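Local coordinates for succinoglycan biosynthesis protein (Bacillus cereus ATCC 14579, PDB 2QGM) that is of uncertain function but belongs to the erythromycin esterase-like family and may be a hydrolase linked to exopolysaccharide biosynthesis, at residues Q35-Q38 and K39-K43; M216-T219 and P220-E224; E231-A234 and R235-D239; F422-S425 and L426-F430. All blocks are in the same frame, centred on the assembly; numbering follows the deposited sequence.

Contact 1: residues Q35-Q38 and K39-K43; sequences QSVQ and KNIVK
In Ile-41 the CG1 branch stands between the backbone N and the carbonyl carbon (chi1 60°), and the chain then runs straight on to CD1. This sends the end methyl back toward Val-37 and Gln-38. Asn-40 keeps CG beside its own backbone N (chi1 -64°), which carries the side-chain amide back to Ser-36. All of this happens round the weakly bonded start of helix 37-48.

Ile-41 CD1 lies 3.5 Å from Val-37 CG1, and the two side chains run alongside each other in the same direction. Gln-38 also lies beside Ile-41. Its chain bends at CB-CG, and the amide oxygen OE1 comes 3.3 Å from Ile-41 CD1.

Asn-40 ND2 gives a hydrogen bond of 3.1 Å to Ser-36 O. The donor stands well above the carbonyl plane and the bond is bent. A side-chain amide thus holds a carbonyl of the chain leading into the helix.

Val-37 O takes a nearly straight bond from Ile-41 N at 3.3 Å and a weak one from Asn-40 N. Gln-38 O takes a shorter bond from Val-42 N at 2.8 Å.

The turn lies at the surface, close to the modelled N terminus. Ile-41 is buried, while the side chains of Gln-38 and Val-42 rest on Thr-377 of helix 374-380, and Val-42 also meets Lys-380 there.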
# COMPACT_ATOMS: atom_id res chain seq x y z
N GLN A 35 -29.47 18.33 12.02
CA GLN A 35 -30.56 19.17 11.52
C GLN A 35 -30.89 18.96 10.04
O GLN A 35 -30.08 19.27 9.16
CB GLN A 35 -30.21 20.65 11.75
CG GLN A 35 -30.47 21.17 13.16
CD GLN A 35 -31.95 21.41 13.43
OE1 GLN A 35 -32.73 20.47 13.57
NE2 GLN A 35 -32.35 22.68 13.48
N SER A 36 -32.09 18.44 9.78
CA SER A 36 -32.56 18.18 8.42
C SER A 36 -31.44 17.60 7.54
O SER A 36 -31.36 17.85 6.35
CB SER A 36 -33.09 19.48 7.80
OG SER A 36 -33.97 20.14 8.70
N VAL A 37 -30.58 16.81 8.19
CA VAL A 37 -29.43 16.14 7.60
C VAL A 37 -29.25 16.12 6.07
O VAL A 37 -29.14 17.16 5.42
CB VAL A 37 -29.37 14.68 8.10
CG1 VAL A 37 -27.93 14.27 8.34
CG2 VAL A 37 -30.20 14.52 9.36
N GLN A 38 -29.19 14.90 5.53
CA GLN A 38 -28.98 14.59 4.12
C GLN A 38 -28.85 15.71 3.09
O GLN A 38 -27.74 16.00 2.63
CB GLN A 38 -30.05 13.60 3.64
CG GLN A 38 -30.01 12.26 4.38
CD GLN A 38 -28.63 11.97 4.98
OE1 GLN A 38 -28.34 12.35 6.11
NE2 GLN A 38 -27.78 11.31 4.21
N LYS A 39 -29.96 16.33 2.72
CA LYS A 39 -29.94 17.40 1.72
C LYS A 39 -28.89 18.47 2.01
O LYS A 39 -28.06 18.79 1.16
CB LYS A 39 -31.33 18.04 1.61
CG LYS A 39 -31.49 19.00 0.44
CD LYS A 39 -32.95 19.39 0.24
CE LYS A 39 -33.12 20.39 -0.90
NZ LYS A 39 -32.38 21.65 -0.63
N ASN A 40 -28.93 19.02 3.22
CA ASN A 40 -28.00 20.07 3.62
C ASN A 40 -26.54 19.61 3.72
O ASN A 40 -25.63 20.33 3.31
CB ASN A 40 -28.44 20.68 4.96
CG ASN A 40 -29.79 21.38 4.87
OD1 ASN A 40 -29.94 22.39 4.19
ND2 ASN A 40 -30.79 20.83 5.56
N ILE A 41 -26.32 18.42 4.27
CA ILE A 41 -24.96 17.92 4.39
C ILE A 41 -24.37 17.60 3.02
O ILE A 41 -23.18 17.80 2.79
CB ILE A 41 -24.87 16.68 5.31
CG1 ILE A 41 -25.72 15.54 4.74
CG2 ILE A 41 -25.32 17.04 6.73
CD1 ILE A 41 -25.72 14.30 5.61
N VAL A 42 -25.21 17.10 2.11
CA VAL A 42 -24.73 16.79 0.77
C VAL A 42 -24.36 18.09 0.07
O VAL A 42 -23.46 18.13 -0.76
CB VAL A 42 -25.81 16.05 -0.07
CG1 VAL A 42 -25.38 15.99 -1.53
CG2 VAL A 42 -26.00 14.63 0.46
N LYS A 43 -25.06 19.17 0.42
CA LYS A 43 -24.80 20.47 -0.17
C LYS A 43 -23.48 21.04 0.33
O LYS A 43 -22.75 21.68 -0.42
CB LYS A 43 -25.95 21.43 0.16
CG LYS A 43 -26.11 22.56 -0.84
CD LYS A 43 -26.49 22.01 -2.22
CE LYS A 43 -26.33 23.06 -3.32
NZ LYS A 43 -27.19 24.27 -3.12

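Contact 2: residues M216-T219 and P220-E224; sequences MKLT and PKLKE
Lys-223 NZ reaches back to two parts of the loop before its own helix. It makes a weak hydrogen bond of 3.4 Å to Met-216 O. It also donates to a water at 3.0 Å from Lys-223 NZ, and this water in turn donates to Leu-218 O at 2.8 Å. The ammonium group is therefore held weakly to one loop carbonyl directly and to another through the water.

The motif is a helix N-cap. Thr-219 is the cap residue and Pro-220 opens helix 220-236. A proline fits this first position well, because no backbone N-H is needed there.

Thr-219 OG1 sits between its backbone N and carbonyl carbon (chi1 59°), which points it at the first turn. It accepts from Leu-222 N at 3.3 Å. This capping bond is nearly straight (164°) but long and weak. Thr-219 O accepts the first regular helical bond, from Lys-223 N at 3.1 Å.

The Lys-223 chain is extended beyond CG, so its methylenes pass Leu-218 CB on the way to the loop carbonyls. The residue is buried, and its side chain also touches Leu-271 and Asn-273. Leu-218 is buried too and packs on Phe-208. Its CD2 meets Leu-222 CD1 at 3.8 Å, the two leucines crossing at about a right angle. Leu-222 also lies against the cap hydroxyl, its CG 3.6 Å from Thr-219 OG1. Across the peptide link to the proline, Thr-219 CB lies 3.3 Å from Pro-220 CD, tighter than a usual carbon contact.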
# COMPACT_ATOMS: atom_id res chain seq x y z
N MSE A 216 4.60 -21.05 9.66
CA MSE A 216 3.99 -21.20 10.96
C MSE A 216 3.83 -22.66 11.40
O MSE A 216 3.48 -22.93 12.55
CB MSE A 216 2.65 -20.47 11.00
CG MSE A 216 2.82 -18.96 10.98
SE MSE A 216 1.17 -17.98 11.09
CE MSE A 216 0.84 -18.25 12.98
N LYS A 217 4.09 -23.60 10.49
CA LYS A 217 3.99 -25.03 10.79
C LYS A 217 5.25 -25.52 11.51
O LYS A 217 5.29 -26.65 12.01
CB LYS A 217 3.76 -25.83 9.51
CG LYS A 217 2.42 -25.54 8.84
CD LYS A 217 2.29 -26.14 7.45
CE LYS A 217 2.28 -27.66 7.46
NZ LYS A 217 2.03 -28.19 6.09
N LEU A 218 6.26 -24.67 11.55
CA LEU A 218 7.52 -25.02 12.21
C LEU A 218 7.32 -25.03 13.72
O LEU A 218 6.45 -24.34 14.24
CB LEU A 218 8.60 -23.98 11.87
CG LEU A 218 9.11 -23.94 10.44
CD1 LEU A 218 9.91 -22.66 10.20
CD2 LEU A 218 9.96 -25.17 10.18
N THR A 219 8.12 -25.83 14.41
CA THR A 219 8.05 -25.92 15.86
C THR A 219 8.67 -24.66 16.46
O THR A 219 9.41 -23.94 15.78
CB THR A 219 8.85 -27.11 16.37
OG1 THR A 219 10.21 -26.98 15.96
CG2 THR A 219 8.28 -28.41 15.82
N PRO A 220 8.39 -24.37 17.74
CA PRO A 220 8.96 -23.18 18.37
C PRO A 220 10.48 -23.21 18.27
O PRO A 220 11.13 -22.19 18.05
CB PRO A 220 8.48 -23.31 19.82
CG PRO A 220 7.16 -24.00 19.67
CD PRO A 220 7.49 -25.08 18.66
N LYS A 221 11.05 -24.40 18.44
CA LYS A 221 12.49 -24.57 18.39
C LYS A 221 13.09 -24.12 17.06
O LYS A 221 14.08 -23.39 17.05
CB LYS A 221 12.84 -26.04 18.66
CG LYS A 221 14.31 -26.40 18.53
CD LYS A 221 14.55 -27.84 18.94
CE LYS A 221 16.02 -28.23 18.82
NZ LYS A 221 16.48 -28.21 17.41
N LEU A 222 12.51 -24.55 15.94
CA LEU A 222 13.05 -24.16 14.63
C LEU A 222 12.87 -22.67 14.36
O LEU A 222 13.71 -22.05 13.72
CB LEU A 222 12.39 -24.98 13.53
CG LEU A 222 12.84 -26.45 13.53
CD1 LEU A 222 11.95 -27.27 12.63
CD2 LEU A 222 14.29 -26.53 13.10
N LYS A 223 11.77 -22.11 14.87
CA LYS A 223 11.51 -20.68 14.69
C LYS A 223 12.57 -19.84 15.41
O LYS A 223 13.10 -18.89 14.84
CB LYS A 223 10.11 -20.32 15.19
CG LYS A 223 8.99 -20.90 14.34
CD LYS A 223 7.62 -20.49 14.89
CE LYS A 223 6.50 -21.26 14.22
NZ LYS A 223 5.17 -21.00 14.85
N GLU A 224 12.86 -20.18 16.67
CA GLU A 224 13.87 -19.45 17.45
C GLU A 224 15.21 -19.51 16.73
O GLU A 224 15.93 -18.51 16.61
CB GLU A 224 14.03 -20.06 18.85
CG GLU A 224 12.84 -19.88 19.79
CD GLU A 224 12.64 -18.44 20.21
OE1 GLU A 224 13.64 -17.73 20.47
OE2 GLU A 224 11.47 -18.00 20.31
O HOH W 1 5.26 -23.43 16.55

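Contact 3: residues E231-A234 and R235-D239; sequences ERVA and RLLKD
Glu-231 and Arg-235, one helical turn apart, meet through backbone and side chain. Arg-235 N donates to Glu-231 O at 3.0 Å, and the side chains form a long salt bridge, Glu-231 OE2 to Arg-235 NH2 at 3.6 Å. Glu-231 extends with CG anti to its N (chi1 174°), while the Arg-235 chain bends at chi2 (-74°) to run beside it. The carboxylate oxygen approaches the guanidinium at its edge, near its plane, and the two flat groups are only 16° apart. Glu-231 OE1 is hydrogen-bonded outside the two segments and makes a long, weak ion pair with Lys-227 NZ.

Leu-236 N donates to Arg-232 O at 3.1 Å. Then the pattern shifts. Leu-237 N is shared between Val-233 O, a weak bond, and Ala-234 O at 3.1 Å, reached from well above the carbonyl plane. Lys-238 N turns to Arg-235 O at 3.1 Å. Such tightening marks the C-terminal end of helix 220-236; Leu-237 is the first residue to leave helical angles.

The buried side chains of Val-233 and Leu-237 lie side by side, Val-233 CG1 4.2 Å from Leu-237 CD1. Leu-237 O is bonded by Tyr-253 OH. Val-233 packs on helix 195-203, while Leu-237 touches helices 177-190 and 253-269.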
# COMPACT_ATOMS: atom_id res chain seq x y z
N GLU A 231 19.03 -12.99 12.13
CA GLU A 231 19.56 -11.83 12.82
C GLU A 231 21.08 -11.81 12.68
O GLU A 231 21.68 -10.74 12.53
CB GLU A 231 19.16 -11.89 14.30
CG GLU A 231 19.77 -10.80 15.17
CD GLU A 231 19.07 -10.66 16.50
OE1 GLU A 231 18.49 -11.66 16.99
OE2 GLU A 231 19.10 -9.54 17.07
N ARG A 232 21.69 -12.99 12.69
CA ARG A 232 23.13 -13.16 12.57
C ARG A 232 23.65 -12.57 11.26
O ARG A 232 24.59 -11.78 11.24
CB ARG A 232 23.50 -14.64 12.64
CG ARG A 232 25.00 -14.91 12.77
CD ARG A 232 25.31 -16.39 12.55
NE ARG A 232 24.33 -17.26 13.20
CZ ARG A 232 24.11 -17.30 14.51
NH1 ARG A 232 24.79 -16.52 15.33
NH2 ARG A 232 23.18 -18.12 14.99
N VAL A 233 23.02 -12.95 10.16
CA VAL A 233 23.42 -12.45 8.85
C VAL A 233 23.19 -10.95 8.70
O VAL A 233 24.01 -10.25 8.10
CB VAL A 233 22.69 -13.18 7.72
CG1 VAL A 233 23.18 -12.67 6.37
CG2 VAL A 233 22.92 -14.67 7.84
N ALA A 234 22.07 -10.45 9.22
CA ALA A 234 21.78 -9.02 9.12
C ALA A 234 22.88 -8.24 9.85
O ALA A 234 23.34 -7.21 9.37
CB ALA A 234 20.41 -8.70 9.72
N ARG A 235 23.30 -8.76 11.00
CA ARG A 235 24.36 -8.12 11.78
C ARG A 235 25.63 -8.04 10.95
O ARG A 235 26.28 -7.00 10.87
CB ARG A 235 24.64 -8.92 13.05
CG ARG A 235 23.51 -8.92 14.07
CD ARG A 235 23.42 -7.58 14.79
NE ARG A 235 22.39 -7.59 15.83
CZ ARG A 235 22.13 -6.57 16.64
NH1 ARG A 235 22.82 -5.44 16.53
NH2 ARG A 235 21.17 -6.67 17.56
N LEU A 236 25.97 -9.16 10.33
CA LEU A 236 27.18 -9.28 9.51
C LEU A 236 27.22 -8.28 8.36
O LEU A 236 28.29 -7.93 7.88
CB LEU A 236 27.27 -10.70 8.94
CG LEU A 236 27.46 -11.85 9.93
CD1 LEU A 236 27.15 -13.16 9.23
CD2 LEU A 236 28.88 -11.84 10.47
N LEU A 237 26.05 -7.80 7.94
CA LEU A 237 25.99 -6.86 6.84
C LEU A 237 25.57 -5.46 7.23
O LEU A 237 25.31 -4.62 6.37
CB LEU A 237 25.03 -7.40 5.77
CG LEU A 237 25.39 -8.77 5.20
CD1 LEU A 237 24.28 -9.22 4.27
CD2 LEU A 237 26.72 -8.71 4.46
N LYS A 238 25.53 -5.18 8.53
CA LYS A 238 25.11 -3.85 8.97
C LYS A 238 26.21 -2.82 8.73
O LYS A 238 25.95 -1.62 8.72
CB LYS A 238 24.74 -3.88 10.46
CG LYS A 238 24.03 -2.62 10.94
CD LYS A 238 23.49 -2.79 12.36
CE LYS A 238 22.63 -1.60 12.77
NZ LYS A 238 22.03 -1.76 14.13
N ASP A 239 27.42 -3.31 8.48
CA ASP A 239 28.58 -2.44 8.28
C ASP A 239 28.77 -1.70 9.59
O ASP A 239 28.64 -0.48 9.68
CB ASP A 239 28.36 -1.49 7.11
CG ASP A 239 28.88 -2.06 5.81
OD1 ASP A 239 28.89 -3.30 5.67
OD2 ASP A 239 29.29 -1.27 4.93

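Contact 4: residues F422-S425 and L426-F430; sequences FDTS and LLEQF
Ser-425 OG carries the main polar contact. It accepts from Glu-428 N at 3.2 Å with a fairly straight bond (154°), and so caps the N terminus of helix 426-429. The hydroxyl lies anti to the serine's own N (chi1 155°), on the side of the helix start. The same OG is hydrogen-bonded to Val-401 O, so the buried hydroxyl has two partners. Glu-428 OE2 approaches Thr-424 OG1 to 3.6 Å, not a hydrogen bond, where the side chains cross at a slant. The other carboxylate oxygen, Glu-428 OE1, makes a long, weak ion pair with Lys-404 NZ.

Among the backbone bonds, Gln-429 N makes a weak bond to Ser-425 O at 3.4 Å. Leu-426 O accepts two bonds. It takes Gln-429 N at 3.1 Å and Phe-430 N at 2.8 Å, which closes the single turn.

Packing contacts fill in round the cap. Glu-428 CB lies 3.4 Å from Ser-425 OG, and the extended glutamate chain brings Glu-428 OE1 to 3.5 Å from Ser-425 CB.

Leu-426 and Phe-430 both touch Leu-407 of strand 404-408. Strand 421-425 pairs with that strand, through Phe-422 with Leu-407 and Thr-424 with Arg-405. The whole is a beta-to-helix junction with a serine N-cap, a compact link from a two-stranded antiparallel sheet to strand 432-439 of the main mixed sheet.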
# COMPACT_ATOMS: atom_id res chain seq x y z
N PHE A 422 -17.97 -0.74 8.51
CA PHE A 422 -17.40 -0.53 9.83
C PHE A 422 -17.67 0.85 10.39
O PHE A 422 -17.44 1.86 9.72
CB PHE A 422 -15.90 -0.79 9.77
CG PHE A 422 -15.55 -2.18 9.32
CD1 PHE A 422 -15.42 -3.21 10.25
CD2 PHE A 422 -15.39 -2.47 7.97
CE1 PHE A 422 -15.14 -4.51 9.84
CE2 PHE A 422 -15.12 -3.77 7.54
CZ PHE A 422 -14.99 -4.80 8.48
N ASP A 423 -18.14 0.89 11.63
CA ASP A 423 -18.45 2.15 12.29
C ASP A 423 -17.19 2.89 12.71
O ASP A 423 -16.39 2.39 13.51
CB ASP A 423 -19.35 1.89 13.51
CG ASP A 423 -19.88 3.17 14.11
OD1 ASP A 423 -19.07 3.93 14.69
OD2 ASP A 423 -21.09 3.43 13.98
N THR A 424 -17.02 4.09 12.17
CA THR A 424 -15.86 4.91 12.47
C THR A 424 -16.04 6.32 11.91
O THR A 424 -17.08 6.64 11.33
CB THR A 424 -14.57 4.29 11.86
OG1 THR A 424 -13.43 5.06 12.24
CG2 THR A 424 -14.67 4.27 10.34
N SER A 425 -15.03 7.16 12.10
CA SER A 425 -15.06 8.53 11.61
C SER A 425 -14.18 8.62 10.37
O SER A 425 -13.08 8.08 10.35
CB SER A 425 -14.54 9.49 12.68
OG SER A 425 -14.03 10.68 12.12
N LEU A 426 -14.66 9.32 9.35
CA LEU A 426 -13.89 9.44 8.11
C LEU A 426 -12.60 10.24 8.30
O LEU A 426 -11.54 9.80 7.86
CB LEU A 426 -14.75 10.08 7.01
CG LEU A 426 -14.20 9.88 5.60
CD1 LEU A 426 -14.29 8.41 5.17
CD2 LEU A 426 -14.98 10.77 4.64
N LEU A 427 -12.68 11.40 8.96
CA LEU A 427 -11.50 12.22 9.21
C LEU A 427 -10.50 11.47 10.09
O LEU A 427 -9.28 11.65 9.97
CB LEU A 427 -11.89 13.53 9.89
CG LEU A 427 -10.70 14.38 10.36
CD1 LEU A 427 -9.88 14.85 9.15
CD2 LEU A 427 -11.20 15.56 11.16
N GLU A 428 -11.02 10.65 10.99
CA GLU A 428 -10.21 9.86 11.91
C GLU A 428 -9.26 8.96 11.12
O GLU A 428 -8.13 8.72 11.54
CB GLU A 428 -11.14 9.00 12.77
CG GLU A 428 -10.46 8.17 13.85
CD GLU A 428 -11.44 7.27 14.58
OE1 GLU A 428 -12.54 7.75 14.93
OE2 GLU A 428 -11.12 6.09 14.82
N GLN A 429 -9.74 8.49 9.98
CA GLN A 429 -8.97 7.58 9.13
C GLN A 429 -8.22 8.25 7.99
O GLN A 429 -7.07 7.89 7.72
CB GLN A 429 -9.91 6.53 8.53
CG GLN A 429 -10.81 5.86 9.56
CD GLN A 429 -10.03 5.10 10.58
OE1 GLN A 429 -10.57 4.66 11.61
NE2 GLN A 429 -8.74 4.91 10.32
N PHE A 430 -8.85 9.22 7.33
CA PHE A 430 -8.22 9.86 6.18
C PHE A 430 -8.21 11.39 6.19
O PHE A 430 -9.20 12.03 6.52
CB PHE A 430 -8.94 9.40 4.90
CG PHE A 430 -9.22 7.92 4.84
CD1 PHE A 430 -8.18 6.99 4.88
CD2 PHE A 430 -10.53 7.45 4.69
CE1 PHE A 430 -8.44 5.62 4.77
CE2 PHE A 430 -10.80 6.08 4.59
CZ PHE A 430 -9.75 5.16 4.62

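In the fold
The four contacts follow one another along the chain; none nests in or crosses another. Contact 1 opens helix 37-48, near the start of the modelled chain. Contact 2 closes the loop between helices 212-215 and 220-236, and contact 3 ends that second helix, so the pair marks its two ends, with centres about 22 Å apart. Contact 4 comes late and joins strand 421-425 to helix 426-429. Contacts 1 and 4 lie on the same side of the chain's centre, their own centres about 19 Å apart. Contacts 2 and 3 lie opposite contact 1, with centres about 57 and 59 Å from that of contact 1. No two contacts touch.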